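Local atomic coordinates of Two-component system sensor histidine kinase (Bacteroides thetaiotaomicron, PDB entry 3OTT), a protein that is probably a membrane-bound sensor histidine kinase that detects saccharides through its extracellular beta-propeller and beta-sandwich part, the piece described here. Residues G42-H54 against E677-F691. Numbering follows the deposited sequence.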
ATOM      1  N   GLY B  42     -32.522 -16.837  10.177  1.00 12.80           N
ATOM      2  CA  GLY B  42     -31.301 -17.460   9.706  1.00 11.40           C
ATOM      3  C   GLY B  42     -30.678 -16.658   8.611  1.00 11.47           C
ATOM      4  O   GLY B  42     -31.050 -15.501   8.378  1.00 12.24           O
ATOM      5  N   LEU B  43     -29.767 -17.280   7.896  1.00 11.21           N
ATOM      6  CA  LEU B  43     -28.884 -16.555   7.005  1.00 10.77           C
ATOM      7  C   LEU B  43     -29.483 -16.499   5.592  1.00 12.36           C
ATOM      8  O   LEU B  43     -29.977 -17.513   5.128  1.00 13.86           O
ATOM      9  CB  LEU B  43     -27.524 -17.273   7.000  1.00  9.29           C
ATOM     10  CG  LEU B  43     -26.530 -16.858   5.889  1.00 12.77           C
ATOM     11  CD1 LEU B  43     -25.982 -15.459   6.221  1.00  9.62           C
ATOM     12  CD2 LEU B  43     -25.389 -17.859   5.659  1.00 13.54           C
ATOM     13  N   PHE B  44     -29.449 -15.329   4.929  1.00 12.71           N
ATOM     14  CA  PHE B  44     -29.853 -15.151   3.518  1.00 13.58           C
ATOM     15  C   PHE B  44     -28.698 -14.531   2.693  1.00 14.14           C
ATOM     16  O   PHE B  44     -27.726 -13.969   3.280  1.00 12.54           O
ATOM     17  CB  PHE B  44     -31.054 -14.184   3.346  1.00 12.56           C
ATOM     18  CG  PHE B  44     -32.414 -14.761   3.743  1.00 12.27           C
ATOM     19  CD1 PHE B  44     -32.789 -14.809   5.079  1.00 11.72           C
ATOM     20  CD2 PHE B  44     -33.328 -15.168   2.768  1.00 10.43           C
ATOM     21  CE1 PHE B  44     -34.010 -15.291   5.453  1.00 10.76           C
ATOM     22  CE2 PHE B  44     -34.595 -15.670   3.122  1.00 10.76           C
ATOM     23  CZ  PHE B  44     -34.925 -15.722   4.482  1.00 13.21           C
ATOM     24  N   SER B  45     -28.851 -14.574   1.350  1.00 13.66           N
ATOM     25  CA  SER B  45     -28.018 -13.816   0.453  1.00 14.10           C
ATOM     26  C   SER B  45     -28.894 -13.062  -0.508  1.00 14.99           C
ATOM     27  O   SER B  45     -30.036 -13.429  -0.743  1.00 15.12           O
ATOM     28  CB  SER B  45     -27.079 -14.747  -0.317  1.00 15.89           C
ATOM     29  OG  SER B  45     -27.815 -15.740  -1.103  1.00 14.49           O
ATOM     30  N   TYR B  46     -28.336 -12.019  -1.111  1.00 15.01           N
ATOM     31  CA  TYR B  46     -29.078 -11.192  -2.038  1.00 15.00           C
ATOM     32  C   TYR B  46     -28.170 -10.857  -3.186  1.00 15.29           C
ATOM     33  O   TYR B  46     -27.075 -10.303  -2.970  1.00 15.68           O
ATOM     34  CB  TYR B  46     -29.531  -9.900  -1.380  1.00 14.48           C
ATOM     35  CG  TYR B  46     -30.323  -8.980  -2.296  1.00 16.34           C
ATOM     36  CD1 TYR B  46     -31.466  -9.423  -2.942  1.00 14.71           C
ATOM     37  CD2 TYR B  46     -29.938  -7.671  -2.486  1.00 16.12           C
ATOM     38  CE1 TYR B  46     -32.199  -8.607  -3.731  1.00 15.44           C
ATOM     39  CE2 TYR B  46     -30.652  -6.844  -3.291  1.00 17.12           C
ATOM     40  CZ  TYR B  46     -31.789  -7.302  -3.911  1.00 18.86           C
ATOM     41  OH  TYR B  46     -32.522  -6.447  -4.725  1.00 19.11           O
ATOM     42  N   ASP B  47     -28.598 -11.167  -4.403  1.00 13.84           N
ATOM     43  CA  ASP B  47     -27.704 -10.943  -5.541  1.00 14.43           C
ATOM     44  C   ASP B  47     -28.113  -9.742  -6.375  1.00 14.58           C
ATOM     45  O   ASP B  47     -27.627  -9.584  -7.502  1.00 15.47           O
ATOM     46  CB  ASP B  47     -27.669 -12.193  -6.442  1.00 15.38           C
ATOM     47  CG  ASP B  47     -29.044 -12.512  -7.087  1.00 17.81           C
ATOM     48  OD1 ASP B  47     -30.004 -11.714  -6.883  1.00 18.65           O
ATOM     49  OD2 ASP B  47     -29.142 -13.535  -7.834  1.00 18.61           O
ATOM     50  N   GLY B  48     -29.026  -8.930  -5.867  1.00 12.87           N
ATOM     51  CA  GLY B  48     -29.461  -7.764  -6.587  1.00 14.52           C
ATOM     52  C   GLY B  48     -30.745  -8.009  -7.380  1.00 17.11           C
ATOM     53  O   GLY B  48     -31.292  -7.073  -7.903  1.00 17.36           O
ATOM     54  N   TYR B  49     -31.214  -9.267  -7.454  1.00 17.22           N
ATOM     55  CA  TYR B  49     -32.459  -9.645  -8.140  1.00 19.24           C
ATOM     56  C   TYR B  49     -33.405 -10.274  -7.146  1.00 19.79           C
ATOM     57  O   TYR B  49     -34.518  -9.834  -7.038  1.00 21.57           O
ATOM     58  CB  TYR B  49     -32.184 -10.666  -9.274  1.00 18.72           C
ATOM     59  CG  TYR B  49     -31.492 -10.049 -10.473  1.00 20.58           C
ATOM     60  CD1 TYR B  49     -30.095  -9.845 -10.493  1.00 18.63           C
ATOM     61  CD2 TYR B  49     -32.235  -9.642 -11.590  1.00 20.73           C
ATOM     62  CE1 TYR B  49     -29.482  -9.277 -11.617  1.00 20.95           C
ATOM     63  CE2 TYR B  49     -31.622  -9.092 -12.712  1.00 22.75           C
ATOM     64  CZ  TYR B  49     -30.252  -8.891 -12.711  1.00 21.81           C
ATOM     65  OH  TYR B  49     -29.686  -8.337 -13.846  1.00 24.60           O
ATOM     66  N   SER B  50     -32.969 -11.312  -6.425  1.00 19.02           N
ATOM     67  CA  SER B  50     -33.817 -11.928  -5.422  1.00 18.82           C
ATOM     68  C   SER B  50     -33.007 -12.358  -4.207  1.00 17.89           C
ATOM     69  O   SER B  50     -31.787 -12.471  -4.279  1.00 17.63           O
ATOM     70  CB  SER B  50     -34.529 -13.146  -5.991  1.00 18.87           C
ATOM     71  OG  SER B  50     -33.581 -14.082  -6.423  1.00 22.43           O
ATOM     72  N   THR B  51     -33.721 -12.591  -3.108  1.00 16.83           N
ATOM     73  CA  THR B  51     -33.173 -13.150  -1.905  1.00 17.53           C
ATOM     74  C   THR B  51     -33.139 -14.664  -1.964  1.00 16.59           C
ATOM     75  O   THR B  51     -33.962 -15.290  -2.616  1.00 18.82           O
ATOM     76  CB  THR B  51     -33.933 -12.681  -0.648  1.00 17.51           C
ATOM     77  OG1 THR B  51     -35.269 -13.200  -0.685  1.00 21.32           O
ATOM     78  CG2 THR B  51     -33.990 -11.158  -0.594  1.00 16.39           C
ATOM     79  N   GLN B  52     -32.192 -15.257  -1.266  1.00 15.60           N
ATOM     80  CA  GLN B  52     -32.102 -16.703  -1.214  1.00 16.70           C
ATOM     81  C   GLN B  52     -31.737 -17.173   0.216  1.00 16.06           C
ATOM     82  O   GLN B  52     -30.792 -16.670   0.844  1.00 12.89           O
ATOM     83  CB  GLN B  52     -31.044 -17.187  -2.252  1.00 16.87           C
ATOM     84  CG  GLN B  52     -30.913 -18.686  -2.375  1.00 20.03           C
ATOM     85  CD  GLN B  52     -29.847 -19.102  -3.416  1.00 22.57           C
ATOM     86  OE1 GLN B  52     -28.973 -19.918  -3.149  1.00 25.09           O
ATOM     87  NE2 GLN B  52     -29.916 -18.515  -4.578  1.00 23.01           N
ATOM     88  N   GLN B  53     -32.473 -18.165   0.709  1.00 16.00           N
ATOM     89  CA  GLN B  53     -32.287 -18.590   2.086  1.00 16.38           C
ATOM     90  C   GLN B  53     -31.188 -19.612   2.187  1.00 16.60           C
ATOM     91  O   GLN B  53     -30.971 -20.369   1.261  1.00 15.91           O
ATOM     92  CB  GLN B  53     -33.583 -19.105   2.725  1.00 17.28           C
ATOM     93  CG  GLN B  53     -34.066 -20.485   2.272  1.00 16.30           C
ATOM     94  CD  GLN B  53     -35.411 -20.770   2.902  1.00 20.93           C
ATOM     95  OE1 GLN B  53     -36.379 -20.107   2.573  1.00 24.39           O
ATOM     96  NE2 GLN B  53     -35.465 -21.685   3.872  1.00 16.80           N
ATOM     97  N   HIS B  54     -30.486 -19.635   3.316  1.00 15.68           N
ATOM     98  CA  HIS B  54     -29.456 -20.687   3.484  1.00 16.31           C
ATOM     99  C   HIS B  54     -29.630 -21.511   4.748  1.00 15.87           C
ATOM    100  O   HIS B  54     -28.697 -21.785   5.439  1.00 16.67           O
ATOM    101  CB  HIS B  54     -28.078 -20.069   3.393  1.00 15.80           C
ATOM    102  CG  HIS B  54     -27.828 -19.428   2.066  1.00 17.56           C
ATOM    103  ND1 HIS B  54     -27.257 -20.118   1.007  1.00 23.66           N
ATOM    104  CD2 HIS B  54     -28.144 -18.210   1.589  1.00 18.33           C
ATOM    105  CE1 HIS B  54     -27.191 -19.326  -0.046  1.00 20.37           C
ATOM    106  NE2 HIS B  54     -27.732 -18.169   0.272  1.00 17.22           N
ATOM    107  N   GLU B 677     -30.083 -19.014 -12.340  1.00 19.63           N
ATOM    108  CA  GLU B 677     -30.159 -17.568 -12.146  1.00 20.19           C
ATOM    109  C   GLU B 677     -28.774 -17.009 -12.245  1.00 19.09           C
ATOM    110  O   GLU B 677     -27.832 -17.620 -11.802  1.00 19.08           O
ATOM    111  CB  GLU B 677     -30.770 -17.196 -10.794  1.00 20.37           C
ATOM    112  CG  GLU B 677     -32.238 -17.535 -10.760  1.00 24.78           C
ATOM    113  CD  GLU B 677     -32.852 -17.358  -9.403  1.00 33.15           C
ATOM    114  OE1 GLU B 677     -32.150 -16.888  -8.470  1.00 36.06           O
ATOM    115  OE2 GLU B 677     -34.043 -17.713  -9.271  1.00 38.18           O
ATOM    116  N   LEU B 678     -28.680 -15.811 -12.775  1.00 18.83           N
ATOM    117  CA  LEU B 678     -27.394 -15.165 -13.052  1.00 19.47           C
ATOM    118  C   LEU B 678     -27.429 -13.772 -12.410  1.00 18.68           C
ATOM    119  O   LEU B 678     -28.502 -13.178 -12.273  1.00 19.85           O
ATOM    120  CB  LEU B 678     -27.173 -15.061 -14.586  1.00 18.52           C
ATOM    121  CG  LEU B 678     -28.089 -14.096 -15.348  1.00 22.66           C
ATOM    122  CD1 LEU B 678     -27.501 -12.671 -15.450  1.00 23.38           C
ATOM    123  CD2 LEU B 678     -28.351 -14.605 -16.725  1.00 24.68           C
ATOM    124  N   SER B 679     -26.289 -13.229 -12.040  1.00 18.34           N
ATOM    125  CA  SER B 679     -26.278 -11.817 -11.624  1.00 19.10           C
ATOM    126  C   SER B 679     -24.893 -11.218 -11.796  1.00 19.51           C
ATOM    127  O   SER B 679     -23.895 -11.912 -11.620  1.00 21.67           O
ATOM    128  CB  SER B 679     -26.714 -11.709 -10.153  1.00 19.72           C
ATOM    129  OG  SER B 679     -26.461 -10.410  -9.648  1.00 19.24           O
ATOM    130  N   ASP B 680     -24.818  -9.937 -12.102  1.00 18.98           N
ATOM    131  CA  ASP B 680     -23.572  -9.211 -12.048  1.00 18.26           C
ATOM    132  C   ASP B 680     -23.580  -8.236 -10.837  1.00 17.84           C
ATOM    133  O   ASP B 680     -22.821  -7.259 -10.791  1.00 18.08           O
ATOM    134  CB  ASP B 680     -23.334  -8.464 -13.353  1.00 19.27           C
ATOM    135  CG  ASP B 680     -24.462  -7.425 -13.698  1.00 23.72           C
ATOM    136  OD1 ASP B 680     -25.541  -7.331 -13.019  1.00 23.94           O
ATOM    137  OD2 ASP B 680     -24.262  -6.702 -14.717  1.00 28.28           O
ATOM    138  N   LEU B 681     -24.430  -8.530  -9.860  1.00 16.64           N
ATOM    139  CA  LEU B 681     -24.483  -7.776  -8.564  1.00 16.63           C
ATOM    140  C   LEU B 681     -24.815  -6.308  -8.797  1.00 17.34           C
ATOM    141  O   LEU B 681     -24.032  -5.460  -8.465  1.00 19.01           O
ATOM    142  CB  LEU B 681     -23.154  -7.867  -7.792  1.00 15.55           C
ATOM    143  CG  LEU B 681     -22.511  -9.251  -7.506  1.00 15.10           C
ATOM    144  CD1 LEU B 681     -21.170  -8.993  -6.720  1.00 16.43           C
ATOM    145  CD2 LEU B 681     -23.371 -10.216  -6.745  1.00 11.91           C
ATOM    146  N   PRO B 682     -25.954  -6.016  -9.426  1.00 16.72           N
ATOM    147  CA  PRO B 682     -26.249  -4.630  -9.776  1.00 17.36           C
ATOM    148  C   PRO B 682     -26.847  -3.776  -8.589  1.00 18.40           C
ATOM    149  O   PRO B 682     -27.747  -2.966  -8.766  1.00 19.41           O
ATOM    150  CB  PRO B 682     -27.244  -4.786 -10.919  1.00 16.31           C
ATOM    151  CG  PRO B 682     -28.041  -6.036 -10.543  1.00 15.11           C
ATOM    152  CD  PRO B 682     -27.026  -6.948  -9.840  1.00 16.00           C
ATOM    153  N   TYR B 683     -26.288  -3.919  -7.398  1.00 18.88           N
ATOM    154  CA  TYR B 683     -26.682  -3.092  -6.260  1.00 19.44           C
ATOM    155  C   TYR B 683     -26.776  -1.598  -6.559  1.00 22.24           C
ATOM    156  O   TYR B 683     -27.727  -0.939  -6.123  1.00 22.25           O
ATOM    157  CB  TYR B 683     -25.712  -3.302  -5.105  1.00 19.09           C
ATOM    158  CG  TYR B 683     -25.562  -4.760  -4.730  1.00 16.93           C
ATOM    159  CD1 TYR B 683     -26.682  -5.591  -4.564  1.00 15.23           C
ATOM    160  CD2 TYR B 683     -24.299  -5.321  -4.588  1.00 15.96           C
ATOM    161  CE1 TYR B 683     -26.541  -6.953  -4.261  1.00 14.17           C
ATOM    162  CE2 TYR B 683     -24.136  -6.664  -4.295  1.00 14.87           C
ATOM    163  CZ  TYR B 683     -25.273  -7.479  -4.107  1.00 13.99           C
ATOM    164  OH  TYR B 683     -25.070  -8.810  -3.772  1.00 14.26           O
ATOM    165  N   SER B 684     -25.793  -1.050  -7.272  1.00 24.22           N
ATOM    166  CA  SER B 684     -25.730   0.390  -7.446  1.00 28.13           C
ATOM    167  C   SER B 684     -26.552   0.955  -8.606  1.00 29.81           C
ATOM    168  O   SER B 684     -26.457   2.138  -8.888  1.00 32.86           O
ATOM    169  CB  SER B 684     -24.277   0.832  -7.550  1.00 29.64           C
ATOM    170  OG  SER B 684     -23.531   0.361  -6.426  1.00 30.59           O
ATOM    171  N   LEU B 685     -27.404   0.153  -9.231  1.00 29.78           N
ATOM    172  CA  LEU B 685     -27.957   0.516 -10.545  1.00 32.53           C
ATOM    173  C   LEU B 685     -29.418   0.916 -10.486  1.00 34.52           C
ATOM    174  O   LEU B 685     -30.215   0.232  -9.880  1.00 33.38           O
ATOM    175  CB  LEU B 685     -27.825  -0.682 -11.497  1.00 30.75           C
ATOM    176  CG  LEU B 685     -26.431  -1.074 -11.985  1.00 30.29           C
ATOM    177  CD1 LEU B 685     -26.458  -2.138 -13.117  1.00 26.93           C
ATOM    178  CD2 LEU B 685     -25.767   0.193 -12.467  1.00 34.71           C
ATOM    179  N   ASP B 686     -29.789   2.027 -11.107  1.00 38.42           N
ATOM    180  CA  ASP B 686     -31.209   2.270 -11.332  1.00 41.72           C
ATOM    181  C   ASP B 686     -31.717   1.188 -12.304  1.00 41.20           C
ATOM    182  O   ASP B 686     -32.461   0.287 -11.895  1.00 41.94           O
ATOM    183  CB  ASP B 686     -31.435   3.718 -11.816  1.00 45.96           C
ATOM    184  CG  ASP B 686     -31.253   4.763 -10.666  1.00 49.64           C
ATOM    185  OD1 ASP B 686     -31.092   4.355  -9.474  1.00 51.41           O
ATOM    186  OD2 ASP B 686     -31.279   5.983 -10.943  1.00 54.43           O
ATOM    187  N   GLU B 687     -31.219   1.186 -13.537  1.00 41.14           N
ATOM    188  CA  GLU B 687     -31.622   0.188 -14.533  1.00 40.13           C
ATOM    189  C   GLU B 687     -30.678  -1.009 -14.512  1.00 36.27           C
ATOM    190  O   GLU B 687     -29.472  -0.812 -14.426  1.00 36.02           O
ATOM    191  CB  GLU B 687     -31.632   0.806 -15.959  1.00 43.01           C
ATOM    192  CG  GLU B 687     -32.492   2.086 -16.167  1.00 50.20           C
ATOM    193  CD  GLU B 687     -32.736   2.452 -17.661  1.00 58.09           C
ATOM    194  OE1 GLU B 687     -31.854   2.186 -18.528  1.00 61.06           O
ATOM    195  OE2 GLU B 687     -33.817   3.008 -17.975  1.00 59.91           O
ATOM    196  N   LYS B 688     -31.216  -2.234 -14.610  1.00 32.76           N
ATOM    197  CA  LYS B 688     -30.401  -3.448 -14.729  1.00 29.33           C
ATOM    198  C   LYS B 688     -29.744  -3.574 -16.105  1.00 28.48           C
ATOM    199  O   LYS B 688     -30.204  -3.020 -17.060  1.00 30.42           O
ATOM    200  CB  LYS B 688     -31.251  -4.693 -14.547  1.00 28.07           C
ATOM    201  CG  LYS B 688     -32.088  -4.755 -13.295  1.00 29.82           C
ATOM    202  CD  LYS B 688     -31.327  -5.225 -12.103  1.00 28.84           C
ATOM    203  CE  LYS B 688     -32.280  -5.917 -11.142  1.00 28.06           C
ATOM    204  NZ  LYS B 688     -32.979  -4.960 -10.309  1.00 31.95           N
ATOM    205  N   ASN B 689     -28.687  -4.350 -16.223  1.00 26.53           N
ATOM    206  CA  ASN B 689     -28.131  -4.651 -17.529  1.00 26.67           C
ATOM    207  C   ASN B 689     -28.967  -5.742 -18.297  1.00 26.19           C
ATOM    208  O   ASN B 689     -29.828  -6.403 -17.720  1.00 24.06           O
ATOM    209  CB  ASN B 689     -26.682  -5.078 -17.356  1.00 24.59           C
ATOM    210  CG  ASN B 689     -25.782  -3.918 -16.902  1.00 26.86           C
ATOM    211  OD1 ASN B 689     -25.777  -2.861 -17.506  1.00 25.92           O
ATOM    212  ND2 ASN B 689     -25.029  -4.127 -15.832  1.00 21.83           N
ATOM    213  N   LYS B 690     -28.667  -5.908 -19.581  1.00 27.38           N
ATOM    214  CA  LYS B 690     -29.315  -6.862 -20.469  1.00 28.42           C
ATOM    215  C   LYS B 690     -28.342  -7.967 -20.844  1.00 27.20           C
ATOM    216  O   LYS B 690     -27.172  -7.705 -21.099  1.00 27.78           O
ATOM    217  CB  LYS B 690     -29.821  -6.135 -21.715  1.00 31.09           C
ATOM    218  CG  LYS B 690     -31.104  -5.354 -21.458  1.00 35.16           C
ATOM    219  CD  LYS B 690     -31.407  -4.311 -22.549  1.00 44.67           C
ATOM    220  CE  LYS B 690     -32.751  -3.615 -22.225  1.00 50.21           C
ATOM    221  NZ  LYS B 690     -33.088  -2.433 -23.118  1.00 55.40           N
ATOM    222  N   PHE B 691     -28.823  -9.208 -20.855  1.00 25.99           N
ATOM    223  CA  PHE B 691     -27.957 -10.380 -21.094  1.00 24.41           C
ATOM    224  C   PHE B 691     -28.377 -11.237 -22.311  1.00 24.73           C
ATOM    225  O   PHE B 691     -29.527 -11.260 -22.717  1.00 24.62           O
ATOM    226  CB  PHE B 691     -27.817 -11.221 -19.787  1.00 24.19           C
ATOM    227  CG  PHE B 691     -27.181 -10.422 -18.613  1.00 23.11           C
ATOM    228  CD1 PHE B 691     -25.822 -10.372 -18.459  1.00 22.35           C
ATOM    229  CD2 PHE B 691     -27.969  -9.651 -17.761  1.00 24.98           C
ATOM    230  CE1 PHE B 691     -25.234  -9.593 -17.448  1.00 26.82           C
ATOM    231  CE2 PHE B 691     -27.396  -8.854 -16.724  1.00 24.11           C
ATOM    232  CZ  PHE B 691     -26.053  -8.831 -16.560  1.00 25.35           C
TER
HETATM  233  O   HOH W   1     -31.661 -14.264  -8.563  1.00  3.74           O
HETATM  234  O   HOH W   2     -31.117  -8.172 -15.951  1.00 14.28           O
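Tyr49 reaches from the turn between strands 42-46 and 51-53, at the edge of a propeller blade, into segment 677-691 of the beta-sandwich domain. Its CB points at that segment, and CG lies anti to the carbonyl carbon (chi1 -72°). At the ring edge CD1 passes Ser679 OG. CE1 touches Pro682 CG at 3.7 Å. Over one face, Lys688 CE lies 3.6 Å from Tyr49 CE2, a CH-pi contact. At the tip, Tyr49 OH nears Phe691 CE2 and gives its proton to a water, which donates to Asn689 O. With alanine in place of Tyr49, the space between Pro682 and Lys688 is likely to be left unfilled and the water to lose its tyrosine donor.

Two direct hydrogen bonds join the end of strand 42-46 and the turn after it to segment 677-691. Tyr683 OH donates to Tyr46 O (2.6 Å) and Ser679 OG to Asp47 O (2.6 Å), both in the carbonyl plane. Asp47 OD1 accepts from Tyr49 N, an Asx turn, and from Ser50 N, extending it to an Asx motif. A second water accepts from Ser50 OG and donates to Asp47 OD2 and Glu677 OE1, which probably eases their like charges. Thr639 also bonds Asp47 OD2; Arg711 pairs with Glu677 OE2. The propeller-sandwich joint thus combines apolar packing round Tyr49 with hydrogen bonds to backbone carbonyls and water bridges.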